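Local atomic coordinates of hypothetical protein PA1835 (Pseudomonas aeruginosa, PDB entry 1YOC), a protein that is of unknown function but has a hotdog fold related to the PaaI-type thioesterases, which suggests that it may act on acyl thioesters. Residues I32-V37 / A70-G75. Residues are numbered along the deposited sequence; the frame is centred on the assembly and turned at random.
Sequences IAPQFV and AELAAG
Leu72 reaches out from the helix 63-81 and divides its fork between two side chains, Pro34 and Phe36 of residues 32-37. One methyl, Leu72 CD2, settles against the proline ring, 3.6 Å from Pro34 CG and just as near its CB. The rest of the fork goes to the phenylalanine: Leu72 CG lies 3.8 Å from Phe36 CZ, approaching the ring obliquely, while Leu72 CD1 stays 3.9 Å from Phe36 CE2. No hydrogen bond spans the two segments, so apolar contact alone carries the 186 Å² buried between them. Backbones remain well apart, with the CA atoms of Phe36 and Ala73 separated by 8.3 Å; a single branched residue on a helix can thus meet two neighbours without any backbone approach. The CA-CB bond of Leu72 points toward 32-37, and CG, anti to the backbone N (chi1 176°), carries the fork further that way. The contact sits where the central helix of the hotdog fold, its sausage, packs against the antiparallel sheet, the bun; Phe36 comes from strand 35-40, outermost in the sheet of this chain, and Pro34 from the residues leading into it. Further out, Ile22 of helix 15-25 touches both Pro34 and Leu72, and Phe29 also packs on the leucine. The strand is held in the sheet by backbone hydrogen bonding of Gln35 with Thr47, and Phe36 rests on Val46 of the adjacent strand 43-48 and on Thr76, one turn along the helix from Leu72.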
ATOM      1  N   ILE B  32      -1.413  10.746   0.027  1.00 10.09           N
ATOM      2  CA  ILE B  32      -0.997  10.941  -1.377  1.00  9.82           C
ATOM      3  C   ILE B  32      -1.660  12.173  -2.019  1.00 10.95           C
ATOM      4  O   ILE B  32      -1.406  12.458  -3.184  1.00 12.12           O
ATOM      5  CB  ILE B  32      -1.259   9.699  -2.275  1.00 10.06           C
ATOM      6  CG1 ILE B  32      -2.751   9.348  -2.330  1.00 11.16           C
ATOM      7  CG2 ILE B  32      -0.472   8.480  -1.736  1.00  9.99           C
ATOM      8  CD1 ILE B  32      -3.068   8.269  -3.430  1.00  9.79           C
ATOM      9  N   ALA B  33      -2.464  12.917  -1.255  1.00 11.82           N
ATOM     10  CA  ALA B  33      -3.136  14.149  -1.761  1.00 12.63           C
ATOM     11  C   ALA B  33      -3.810  13.900  -3.104  1.00 11.74           C
ATOM     12  O   ALA B  33      -3.540  14.559  -4.096  1.00 12.91           O
ATOM     13  CB  ALA B  33      -2.089  15.282  -1.894  1.00 14.04           C
ATOM     14  N   PRO B  34      -4.741  12.943  -3.147  1.00 12.50           N
ATOM     15  CA  PRO B  34      -5.422  12.610  -4.401  1.00 12.73           C
ATOM     16  C   PRO B  34      -6.601  13.509  -4.794  1.00 13.51           C
ATOM     17  O   PRO B  34      -7.089  14.313  -3.984  1.00 13.81           O
ATOM     18  CB  PRO B  34      -5.890  11.180  -4.126  1.00 11.07           C
ATOM     19  CG  PRO B  34      -6.377  11.307  -2.640  1.00 11.62           C
ATOM     20  CD  PRO B  34      -5.385  12.275  -1.991  1.00 11.35           C
ATOM     21  N   GLN B  35      -7.022  13.379  -6.051  1.00 11.90           N
ATOM     22  CA  GLN B  35      -8.210  14.089  -6.543  1.00 13.63           C
ATOM     23  C   GLN B  35      -8.908  13.089  -7.457  1.00 12.95           C
ATOM     24  O   GLN B  35      -8.258  12.187  -8.030  1.00 16.15           O
ATOM     25  CB  GLN B  35      -7.816  15.316  -7.379  1.00 14.14           C
ATOM     26  CG  GLN B  35      -7.066  16.393  -6.601  1.00 14.90           C
ATOM     27  CD  GLN B  35      -7.988  17.090  -5.601  1.00 17.58           C
ATOM     28  OE1 GLN B  35      -9.215  17.096  -5.761  1.00 18.11           O
ATOM     29  NE2 GLN B  35      -7.401  17.675  -4.576  1.00 17.48           N
ATOM     30  N   PHE B  36     -10.214  13.194  -7.581  1.00 13.61           N
ATOM     31  CA  PHE B  36     -10.912  12.331  -8.536  1.00 14.40           C
ATOM     32  C   PHE B  36     -11.082  13.133  -9.828  1.00 16.66           C
ATOM     33  O   PHE B  36     -11.413  14.347  -9.786  1.00 15.63           O
ATOM     34  CB  PHE B  36     -12.319  11.979  -8.059  1.00 13.70           C
ATOM     35  CG  PHE B  36     -12.371  10.755  -7.202  1.00 13.85           C
ATOM     36  CD1 PHE B  36     -12.619   9.494  -7.759  1.00 15.21           C
ATOM     37  CD2 PHE B  36     -12.146  10.848  -5.836  1.00 12.23           C
ATOM     38  CE1 PHE B  36     -12.632   8.345  -6.932  1.00 14.70           C
ATOM     39  CE2 PHE B  36     -12.162   9.735  -5.031  1.00 13.38           C
ATOM     40  CZ  PHE B  36     -12.404   8.469  -5.576  1.00 14.60           C
ATOM     41  N   VAL B  37     -10.863  12.457 -10.961  1.00 16.36           N
ATOM     42  CA  VAL B  37     -11.070  13.049 -12.292  1.00 18.43           C
ATOM     43  C   VAL B  37     -12.499  12.641 -12.658  1.00 19.64           C
ATOM     44  O   VAL B  37     -13.288  13.438 -13.204  1.00 19.18           O
ATOM     45  CB  VAL B  37     -10.123  12.452 -13.357  1.00 20.32           C
ATOM     46  CG1 VAL B  37     -10.495  12.993 -14.772  1.00 22.89           C
ATOM     47  CG2 VAL B  37      -8.714  12.793 -13.016  1.00 21.31           C
ATOM     48  N   ALA B  70      -4.842   3.103  -6.033  1.00 10.51           N
ATOM     49  CA  ALA B  70      -5.642   1.976  -6.557  1.00  9.32           C
ATOM     50  C   ALA B  70      -6.763   1.639  -5.593  1.00 10.97           C
ATOM     51  O   ALA B  70      -7.919   1.423  -5.996  1.00 10.74           O
ATOM     52  CB  ALA B  70      -4.738   0.743  -6.775  1.00  9.08           C
ATOM     53  N   GLU B  71      -6.430   1.615  -4.307  1.00  9.96           N
ATOM     54  CA  GLU B  71      -7.431   1.318  -3.292  1.00  9.90           C
ATOM     55  C   GLU B  71      -8.538   2.400  -3.323  1.00  9.70           C
ATOM     56  O   GLU B  71      -9.727   2.095  -3.166  1.00  9.41           O
ATOM     57  CB  GLU B  71      -6.766   1.339  -1.925  1.00 12.47           C
ATOM     58  CG  GLU B  71      -7.724   1.186  -0.804  1.00 15.20           C
ATOM     59  CD  GLU B  71      -7.957  -0.259  -0.441  1.00 21.92           C
ATOM     60  OE1 GLU B  71      -7.846  -1.159  -1.335  1.00 20.93           O
ATOM     61  OE2 GLU B  71      -8.272  -0.459   0.766  1.00 23.78           O
ATOM     62  N   LEU B  72      -8.138   3.652  -3.499  1.00 10.18           N
ATOM     63  CA  LEU B  72      -9.112   4.747  -3.513  1.00 10.23           C
ATOM     64  C   LEU B  72     -10.050   4.607  -4.716  1.00  9.02           C
ATOM     65  O   LEU B  72     -11.263   4.735  -4.597  1.00  9.74           O
ATOM     66  CB  LEU B  72      -8.390   6.097  -3.557  1.00 10.49           C
ATOM     67  CG  LEU B  72      -9.318   7.323  -3.667  1.00  9.28           C
ATOM     68  CD1 LEU B  72     -10.222   7.481  -2.450  1.00  8.71           C
ATOM     69  CD2 LEU B  72      -8.396   8.553  -3.831  1.00 11.57           C
ATOM     70  N   ALA B  73      -9.479   4.336  -5.882  1.00 10.18           N
ATOM     71  CA  ALA B  73     -10.314   4.198  -7.081  1.00 11.04           C
ATOM     72  C   ALA B  73     -11.205   2.963  -7.008  1.00 10.24           C
ATOM     73  O   ALA B  73     -12.418   3.043  -7.271  1.00 10.58           O
ATOM     74  CB  ALA B  73      -9.441   4.132  -8.325  1.00  9.44           C
ATOM     75  N   ALA B  74     -10.628   1.819  -6.640  1.00  9.28           N
ATOM     76  CA  ALA B  74     -11.401   0.587  -6.634  1.00  9.64           C
ATOM     77  C   ALA B  74     -12.470   0.576  -5.592  1.00  8.90           C
ATOM     78  O   ALA B  74     -13.598   0.161  -5.865  1.00 10.10           O
ATOM     79  CB  ALA B  74     -10.493  -0.620  -6.440  1.00  7.72           C
ATOM     80  N   GLY B  75     -12.115   1.029  -4.394  1.00  9.82           N
ATOM     81  CA  GLY B  75     -13.059   1.015  -3.311  1.00  8.89           C
ATOM     82  C   GLY B  75     -14.199   1.991  -3.533  1.00  9.45           C
ATOM     83  O   GLY B  75     -15.361   1.644  -3.300  1.00 10.34           O
TER